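Tail fiber protein (Acinetobacter phage AM24, PDB 5W5P) probably serves as the trimeric tailspike with which the phage recognises the capsular polysaccharide of its Acinetobacter baumannii host. Local coordinates at residues 104-109 / 130-135; 135-140 / 167-172; 204-209 / 230-235. All blocks are in the same frame, centred on the assembly; numbering follows the deposited sequence.

Contact 1: residues 104-109 / 130-135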
loop_
_atom_site.group_PDB
_atom_site.type_symbol
_atom_site.label_atom_id
_atom_site.label_comp_id
_atom_site.label_asym_id
_atom_site.label_seq_id
_atom_site.Cartn_x
_atom_site.Cartn_y
_atom_site.Cartn_z
ATOM N N THR A 104 -5.054 30.859 18.461
ATOM C CA THR A 104 -5.380 29.616 17.786
ATOM C C THR A 104 -6.000 29.897 16.427
ATOM O O THR A 104 -5.649 30.870 15.753
ATOM C CB THR A 104 -6.355 28.786 18.620
ATOM O OG1 THR A 104 -7.641 29.417 18.596
ATOM C CG2 THR A 104 -5.874 28.674 20.057
ATOM N N HIS A 105 -6.943 29.052 16.042
ATOM C CA HIS A 105 -7.652 29.151 14.780
ATOM C C HIS A 105 -8.842 30.100 14.901
ATOM O O HIS A 105 -9.504 30.170 15.940
ATOM C CB HIS A 105 -8.125 27.759 14.373
ATOM C CG HIS A 105 -8.702 26.973 15.514
ATOM N ND1 HIS A 105 -9.518 27.544 16.468
ATOM C CD2 HIS A 105 -8.584 25.667 15.855
ATOM C CE1 HIS A 105 -9.875 26.625 17.348
ATOM N NE2 HIS A 105 -9.325 25.477 16.998
ATOM N N ALA A 106 -9.124 30.812 13.815
ATOM C CA ALA A 106 -10.250 31.733 13.772
ATOM C C ALA A 106 -11.587 30.993 13.711
ATOM O O ALA A 106 -11.725 29.966 13.038
ATOM C CB ALA A 106 -10.114 32.681 12.581
ATOM N N ASP A 107 -12.574 31.541 14.433
ATOM C CA ASP A 107 -13.937 31.014 14.506
ATOM C C ASP A 107 -14.836 31.915 13.668
ATOM O O ASP A 107 -14.863 33.137 13.916
ATOM C CB ASP A 107 -14.396 30.983 15.970
ATOM C CG ASP A 107 -15.821 30.480 16.168
ATOM O OD1 ASP A 107 -16.545 30.190 15.197
ATOM O OD2 ASP A 107 -16.233 30.330 17.322
ATOM N N PRO A 108 -15.515 31.418 12.622
ATOM C CA PRO A 108 -16.423 32.313 11.879
ATOM C C PRO A 108 -17.497 32.926 12.750
ATOM O O PRO A 108 -18.068 33.957 12.370
ATOM C CB PRO A 108 -17.035 31.414 10.797
ATOM C CG PRO A 108 -16.061 30.332 10.632
ATOM C CD PRO A 108 -15.441 30.091 11.990
ATOM N N CYS A 109 -17.785 32.332 13.913
ATOM C CA CYS A 109 -18.803 32.887 14.792
ATOM C C CYS A 109 -18.389 34.226 15.376
ATOM O O CYS A 109 -19.261 35.011 15.759
ATOM C CB CYS A 109 -19.125 31.915 15.927
ATOM S SG CYS A 109 -20.264 30.582 15.463
ATOM N N ASP A 130 -9.417 35.514 6.223
ATOM C CA ASP A 130 -8.507 36.624 5.957
ATOM C C ASP A 130 -7.620 36.939 7.156
ATOM O O ASP A 130 -6.439 37.266 6.986
ATOM C CB ASP A 130 -9.309 37.852 5.528
ATOM C CG ASP A 130 -10.161 37.584 4.301
ATOM O OD1 ASP A 130 -9.763 36.736 3.470
ATOM O OD2 ASP A 130 -11.232 38.210 4.169
ATOM N N VAL A 131 -8.155 36.839 8.377
ATOM C CA VAL A 131 -7.364 37.174 9.561
ATOM C C VAL A 131 -6.554 36.000 10.096
ATOM O O VAL A 131 -5.702 36.197 10.975
ATOM C CB VAL A 131 -8.257 37.733 10.690
ATOM C CG1 VAL A 131 -9.051 38.927 10.191
ATOM C CG2 VAL A 131 -9.188 36.653 11.223
ATOM N N SER A 132 -6.770 34.789 9.590
ATOM C CA SER A 132 -6.096 33.605 10.110
ATOM C C SER A 132 -5.074 33.023 9.143
ATOM O O SER A 132 -4.490 31.977 9.439
ATOM C CB SER A 132 -7.128 32.538 10.476
ATOM O OG SER A 132 -7.794 32.070 9.315
ATOM N N TYR A 133 -4.844 33.674 8.004
ATOM C CA TYR A 133 -3.998 33.138 6.937
ATOM C C TYR A 133 -4.506 31.775 6.474
ATOM O O TYR A 133 -3.731 30.859 6.197
ATOM C CB TYR A 133 -2.528 33.069 7.369
ATOM C CG TYR A 133 -1.946 34.404 7.769
ATOM C CD1 TYR A 133 -1.963 34.815 9.095
ATOM C CD2 TYR A 133 -1.380 35.254 6.823
ATOM C CE1 TYR A 133 -1.435 36.036 9.474
ATOM C CE2 TYR A 133 -0.847 36.482 7.193
ATOM C CZ TYR A 133 -0.879 36.868 8.523
ATOM O OH TYR A 133 -0.357 38.082 8.919
ATOM N N GLY A 134 -5.825 31.640 6.402
ATOM C CA GLY A 134 -6.428 30.405 5.942
ATOM C C GLY A 134 -6.440 29.280 6.955
ATOM O O GLY A 134 -6.102 28.142 6.617
ATOM N N ARG A 135 -6.815 29.561 8.199
ATOM C CA ARG A 135 -6.888 28.520 9.229
ATOM C C ARG A 135 -8.188 28.736 10.000
ATOM O O ARG A 135 -8.232 29.488 10.976
ATOM C CB ARG A 135 -5.659 28.553 10.128
ATOM C CG ARG A 135 -4.367 28.284 9.366
ATOM C CD ARG A 135 -3.202 27.982 10.275
ATOM N NE ARG A 135 -3.372 26.743 11.032
ATOM C CZ ARG A 135 -3.114 25.533 10.551
ATOM N NH1 ARG A 135 -2.696 25.386 9.306
ATOM N NH2 ARG A 135 -3.284 24.464 11.311
#
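Ser132, which meets Ala106 across the contact, has a hydroxyl held from two directions: its OG accepts from the backbone N of Arg135 at 2.9 Å, a nearly straight bond of 163° that closes an ST motif, and is also bonded to Ala128 O one helical turn back. The OG sits between the backbone N and the carbonyl carbon (chi1 66°), which turns it to the chain end where the helix gives way to the strand, while Ser132 CB is left to pack 3.7 Å from Ala106 CB. On the helix side Ala106 CB also lies 4.3 Å from Val131 CG2, a looser apolar touch. Ala106 makes the backbone link as well, its N donating to Arg135 O over 3.3 Å. His105 CB comes alongside this oxygen of Arg135 at 3.8 Å, but the end of the His105 side chain leads away, its nearest atom about 3 Å from a bound zinc ion. The 104-109 loop thus joins helix 122-132 to the start of strand 135-140, the point at which the series of parallel strands begins. It runs along that strand with Ala106 also on Ala128 of the helix, and with Pro108 wedged between Val125 of the helix and Val136 and Phe138 of the strand.

Contact 2: residues 135-140 / 167-172. With ZN (zinc ion), chain C.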
loop_
_atom_site.group_PDB
_atom_site.type_symbol
_atom_site.label_atom_id
_atom_site.label_comp_id
_atom_site.label_asym_id
_atom_site.label_seq_id
_atom_site.Cartn_x
_atom_site.Cartn_y
_atom_site.Cartn_z
ATOM N N ARG A 135 -6.815 29.561 8.199
ATOM C CA ARG A 135 -6.888 28.520 9.229
ATOM C C ARG A 135 -8.188 28.736 10.000
ATOM O O ARG A 135 -8.232 29.488 10.976
ATOM C CB ARG A 135 -5.659 28.553 10.128
ATOM C CG ARG A 135 -4.367 28.284 9.366
ATOM C CD ARG A 135 -3.202 27.982 10.275
ATOM N NE ARG A 135 -3.372 26.743 11.032
ATOM C CZ ARG A 135 -3.114 25.533 10.551
ATOM N NH1 ARG A 135 -2.696 25.386 9.306
ATOM N NH2 ARG A 135 -3.284 24.464 11.311
ATOM N N VAL A 136 -9.242 28.059 9.558
ATOM C CA VAL A 136 -10.595 28.293 10.043
ATOM C C VAL A 136 -11.081 27.061 10.793
ATOM O O VAL A 136 -10.780 25.926 10.405
ATOM C CB VAL A 136 -11.525 28.656 8.871
ATOM C CG1 VAL A 136 -12.905 29.055 9.364
ATOM C CG2 VAL A 136 -10.909 29.786 8.088
ATOM N N TRP A 137 -11.830 27.290 11.873
ATOM C CA TRP A 137 -12.313 26.238 12.761
ATOM C C TRP A 137 -13.769 26.531 13.099
ATOM O O TRP A 137 -14.094 27.644 13.523
ATOM C CB TRP A 137 -11.439 26.173 14.022
ATOM C CG TRP A 137 -11.918 25.310 15.173
ATOM C CD1 TRP A 137 -11.648 23.986 15.379
ATOM C CD2 TRP A 137 -12.712 25.734 16.294
ATOM N NE1 TRP A 137 -12.237 23.556 16.546
ATOM C CE2 TRP A 137 -12.892 24.611 17.129
ATOM C CE3 TRP A 137 -13.280 26.953 16.673
ATOM C CZ2 TRP A 137 -13.626 24.672 18.318
ATOM C CZ3 TRP A 137 -14.007 27.013 17.849
ATOM C CH2 TRP A 137 -14.176 25.880 18.655
ATOM N N PHE A 138 -14.640 25.539 12.912
ATOM C CA PHE A 138 -16.078 25.767 12.916
ATOM C C PHE A 138 -16.766 25.375 14.219
ATOM O O PHE A 138 -17.973 25.599 14.349
ATOM C CB PHE A 138 -16.724 25.021 11.750
ATOM C CG PHE A 138 -16.503 25.676 10.412
ATOM C CD1 PHE A 138 -15.343 25.440 9.686
ATOM C CD2 PHE A 138 -17.457 26.532 9.879
ATOM C CE1 PHE A 138 -15.142 26.040 8.453
ATOM C CE2 PHE A 138 -17.260 27.133 8.647
ATOM C CZ PHE A 138 -16.101 26.882 7.931
ATOM N N GLY A 139 -16.047 24.798 15.179
ATOM C CA GLY A 139 -16.629 24.531 16.483
ATOM C C GLY A 139 -17.243 23.148 16.614
ATOM O O GLY A 139 -16.981 22.234 15.825
ATOM N N ASN A 140 -18.101 23.006 17.628
ATOM C CA ASN A 140 -18.599 21.703 18.046
ATOM C C ASN A 140 -19.912 21.347 17.347
ATOM O O ASN A 140 -20.468 22.121 16.563
ATOM C CB ASN A 140 -18.760 21.655 19.568
ATOM C CG ASN A 140 -19.837 22.604 20.089
ATOM O OD1 ASN A 140 -20.116 23.648 19.499
ATOM N ND2 ASN A 140 -20.437 22.241 21.208
ATOM N N CYS A 167 -11.051 23.052 9.464
ATOM C CA CYS A 167 -11.265 21.962 10.400
ATOM C C CYS A 167 -12.372 22.360 11.370
ATOM O O CYS A 167 -12.996 23.416 11.240
ATOM C CB CYS A 167 -9.957 21.623 11.127
ATOM S SG CYS A 167 -9.434 22.912 12.303
ATOM N N GLY A 168 -12.613 21.507 12.356
ATOM C CA GLY A 168 -13.662 21.777 13.316
ATOM C C GLY A 168 -13.608 20.792 14.459
ATOM O O GLY A 168 -12.714 19.945 14.545
ATOM N N ASP A 169 -14.588 20.918 15.343
ATOM C CA ASP A 169 -14.722 20.055 16.507
ATOM C C ASP A 169 -16.078 19.359 16.513
ATOM O O ASP A 169 -16.695 19.169 17.564
ATOM C CB ASP A 169 -14.518 20.848 17.792
ATOM C CG ASP A 169 -13.969 19.998 18.912
ATOM O OD1 ASP A 169 -13.964 18.753 18.763
ATOM O OD2 ASP A 169 -13.544 20.574 19.940
ATOM N N GLY A 170 -16.556 18.968 15.332
ATOM C CA GLY A 170 -17.826 18.281 15.195
ATOM C C GLY A 170 -18.907 19.076 14.498
ATOM O O GLY A 170 -19.979 18.519 14.228
ATOM N N ALA A 171 -18.666 20.349 14.189
ATOM C CA ALA A 171 -19.692 21.182 13.582
ATOM C C ALA A 171 -20.124 20.619 12.230
ATOM O O ALA A 171 -19.430 19.810 11.604
ATOM C CB ALA A 171 -19.185 22.614 13.416
ATOM N N ARG A 172 -21.292 21.064 11.781
ATOM C CA ARG A 172 -21.835 20.694 10.483
ATOM C C ARG A 172 -21.847 21.908 9.566
ATOM O O ARG A 172 -22.129 23.027 10.006
ATOM C CB ARG A 172 -23.252 20.131 10.621
ATOM C CG ARG A 172 -23.917 19.812 9.296
ATOM C CD ARG A 172 -25.422 19.862 9.414
ATOM N NE ARG A 172 -25.954 18.584 9.863
ATOM C CZ ARG A 172 -26.794 18.438 10.880
ATOM N NH1 ARG A 172 -27.214 19.496 11.557
ATOM N NH2 ARG A 172 -27.219 17.226 11.211
HETATM ZN ZN ZN C . -12.661 17.135 19.695
#
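The indole of Trp137 is flanked on both faces: Gly139 N lies 3.6 Å above the centre of one, and the imidazole of His105 stacks on the other. Cys167 SG sits at the edge, in the ring plane and 3.9 Å from Trp137 CD1, a Cys sulfur-aromatic contact. With CG anti to the backbone N (chi1 170°), the indole leans toward the 167-169 strand and runs side by side with Asp169, whose CB is 3.8 Å from Trp137 NE1; the carboxylate is turned 55° from the ring. Asp169 OD1 reaches on to bind a zinc ion at 2.3 Å. On the other side of the strand, Phe138 presents its ring edge to a backbone oxygen, CD1 lying 3.5 Å from Cys167 O in the ring plane, while its CB rests on Ala171 CB. Between these side chains the backbones pair in parallel, Cys167 N donating to Val136 O at 3.0 Å and Cys167 O accepting from Phe138 N. Farther along, Gly139 O accepts from Asp169 N at 2.8 Å, with the donor well above the carbonyl plane, and more weakly from Ala171 N. Helix 122-132 covers the Val136 and Phe138 side of strand 135-140, Val136 packing on Ala128 and Val129, while strand 164-169 continues the parallel pairing to strand 199-204, consistent with successive rungs of a beta-helix.

Contact 3: residues 204-209 / 230-235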
loop_
_atom_site.group_PDB
_atom_site.type_symbol
_atom_site.label_atom_id
_atom_site.label_comp_id
_atom_site.label_asym_id
_atom_site.label_seq_id
_atom_site.Cartn_x
_atom_site.Cartn_y
_atom_site.Cartn_z
ATOM N N ILE A 204 -8.140 19.760 5.043
ATOM C CA ILE A 204 -9.559 20.072 5.174
ATOM C C ILE A 204 -10.309 18.833 5.632
ATOM O O ILE A 204 -10.078 17.735 5.112
ATOM C CB ILE A 204 -10.148 20.610 3.856
ATOM C CG1 ILE A 204 -11.671 20.677 3.926
ATOM C CG2 ILE A 204 -9.704 19.747 2.673
ATOM C CD1 ILE A 204 -12.287 21.360 2.727
ATOM N N GLY A 205 -11.185 19.004 6.622
ATOM C CA GLY A 205 -12.166 18.003 6.990
ATOM C C GLY A 205 -12.063 17.480 8.407
ATOM O O GLY A 205 -13.054 16.938 8.921
ATOM N N ARG A 206 -10.910 17.607 9.059
ATOM C CA ARG A 206 -10.756 17.114 10.427
ATOM C C ARG A 206 -11.834 17.698 11.338
ATOM O O ARG A 206 -11.917 18.918 11.515
ATOM C CB ARG A 206 -9.363 17.460 10.955
ATOM C CG ARG A 206 -8.997 16.790 12.276
ATOM C CD ARG A 206 -8.796 15.293 12.100
ATOM N NE ARG A 206 -7.748 14.997 11.126
ATOM C CZ ARG A 206 -7.464 13.778 10.675
ATOM N NH1 ARG A 206 -8.155 12.733 11.110
ATOM N NH2 ARG A 206 -6.490 13.605 9.788
ATOM N N GLY A 207 -12.675 16.826 11.894
ATOM C CA GLY A 207 -13.706 17.254 12.821
ATOM C C GLY A 207 -14.855 18.022 12.207
ATOM O O GLY A 207 -15.521 18.786 12.915
ATOM N N LEU A 208 -15.109 17.840 10.909
ATOM C CA LEU A 208 -16.148 18.569 10.195
ATOM C C LEU A 208 -17.098 17.601 9.509
ATOM O O LEU A 208 -16.686 16.550 9.006
ATOM C CB LEU A 208 -15.554 19.500 9.138
ATOM C CG LEU A 208 -14.971 20.822 9.615
ATOM C CD1 LEU A 208 -14.393 21.567 8.429
ATOM C CD2 LEU A 208 -16.035 21.650 10.327
ATOM N N ARG A 209 -18.373 17.978 9.471
ATOM C CA ARG A 209 -19.414 17.210 8.793
ATOM C C ARG A 209 -19.967 18.072 7.666
ATOM O O ARG A 209 -20.755 18.989 7.911
ATOM C CB ARG A 209 -20.511 16.804 9.768
ATOM C CG ARG A 209 -20.046 15.899 10.895
ATOM C CD ARG A 209 -21.171 15.633 11.876
ATOM N NE ARG A 209 -21.524 16.829 12.630
ATOM C CZ ARG A 209 -22.768 17.168 12.966
ATOM N NH1 ARG A 209 -23.791 16.405 12.606
ATOM N NH2 ARG A 209 -22.988 18.274 13.666
ATOM N N ASN A 230 -5.054 17.664 1.280
ATOM C CA ASN A 230 -5.266 16.485 2.117
ATOM C C ASN A 230 -6.672 16.584 2.707
ATOM O O ASN A 230 -6.923 17.392 3.605
ATOM C CB ASN A 230 -4.209 16.395 3.216
ATOM C CG ASN A 230 -2.908 15.789 2.731
ATOM O OD1 ASN A 230 -2.899 14.905 1.877
ATOM N ND2 ASN A 230 -1.796 16.267 3.275
HETATM N N MSE A 231 -7.590 15.773 2.190
HETATM C CA MSE A 231 -8.931 15.659 2.756
HETATM C C MSE A 231 -9.025 14.427 3.641
HETATM O O MSE A 231 -9.122 13.313 3.135
HETATM C CB MSE A 231 -9.988 15.576 1.660
HETATM C CG MSE A 231 -10.046 16.785 0.769
HETATM SE SE MSE A 231 -11.461 16.669 -0.558
HETATM C CE MSE A 231 -12.980 17.280 0.492
ATOM N N LYS A 232 -9.003 14.623 4.959
ATOM C CA LYS A 232 -8.952 13.511 5.894
ATOM C C LYS A 232 -9.812 13.806 7.117
ATOM O O LYS A 232 -9.926 14.956 7.557
ATOM C CB LYS A 232 -7.505 13.212 6.329
ATOM C CG LYS A 232 -6.578 12.738 5.203
ATOM C CD LYS A 232 -5.109 13.018 5.511
ATOM C CE LYS A 232 -4.635 12.250 6.745
ATOM N NZ LYS A 232 -3.328 12.771 7.279
ATOM N N GLY A 233 -10.416 12.747 7.663
ATOM C CA GLY A 233 -11.115 12.824 8.929
ATOM C C GLY A 233 -12.492 13.442 8.890
ATOM O O GLY A 233 -13.075 13.677 9.954
ATOM N N GLY A 234 -13.041 13.708 7.708
ATOM C CA GLY A 234 -14.336 14.352 7.626
ATOM C C GLY A 234 -15.489 13.421 7.320
ATOM O O GLY A 234 -15.293 12.322 6.791
ATOM N N ARG A 235 -16.699 13.851 7.670
ATOM C CA ARG A 235 -17.929 13.168 7.296
ATOM C C ARG A 235 -18.578 13.934 6.151
ATOM O O ARG A 235 -18.660 15.167 6.192
ATOM C CB ARG A 235 -18.892 13.069 8.483
ATOM C CG ARG A 235 -19.798 11.835 8.458
ATOM C CD ARG A 235 -20.951 11.981 7.472
ATOM N NE ARG A 235 -21.933 10.907 7.611
ATOM C CZ ARG A 235 -21.760 9.658 7.183
ATOM N NH1 ARG A 235 -20.643 9.303 6.562
ATOM N NH2 ARG A 235 -22.714 8.757 7.368
HETATM O O HOH W 1 -12.055 13.832 12.162
#
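Ile204 and Met231, a selenomethionine in this crystal, form the tight part of the contact: they lie side by side, Ile204 CG2 only 3.5 Å from Met231 CG, and point to the interior, where Val221 meets both and Leu242 meets Met231. Their backbones are in parallel register, Ile204 N donating to Asn230 O at 3.0 Å and Lys232 N to Ile204 O at 3.3 Å. A second short ladder opens beyond the bend, where Arg235 N donates to Leu208 O at 3.0 Å in a nearly straight bond (168°), and Arg209 CG packs against Arg235 CB. Between the ladders the register slips by one residue. Here Gly205 to Leu208 make a type II turn, and a water accepts from Gly207 N at 3.1 Å. Direct bonding gives out at this bend, and Arg206 on its outer side is partly exposed. Bent at both chi2 and chi3 (70° and 59°), the Arg206 chain folds back over the neighbouring segment, bringing Lys232 O 4.1 Å above the centre of the guanidinium plane. Arg206 NH2 touches Lys232 CB at 3.6 Å and comes near the like-charged Lys232 NZ, whose charge is met by Glu264 of the second subunit. Arg209 and Arg235 instead reach backbone oxygens of the third subunit, at Asp161 for the one and at Ile158 and Gly160 for the other. Two parallel ladders separated by a turn, with apolar side chains facing inward, are consistent with adjacent rungs of the parallel beta-helix found in trimeric phage tailspikes.

Overall arrangement
The three contacts follow one another along the chain, each closing before the next opens, and climb the beginning of the parallel beta-helix. Contacts 1 and 2 have centres about 11 Å apart and share Arg135; Ala106 O lies 2.9 Å from Trp137 N, so the 104-109 loop runs beside the first rung strand as helix 122-132 leads into it. Contact 2 passes to contact 3, about 10 Å away between centres, through the backbone of Gly170, whose O is 2.8 Å from Arg209 NE. Contacts 1 and 3, about 17 Å apart between centres, do not touch. Each also reaches neighbouring subunits, so this part of the fold probably also contributes to the trimer interface.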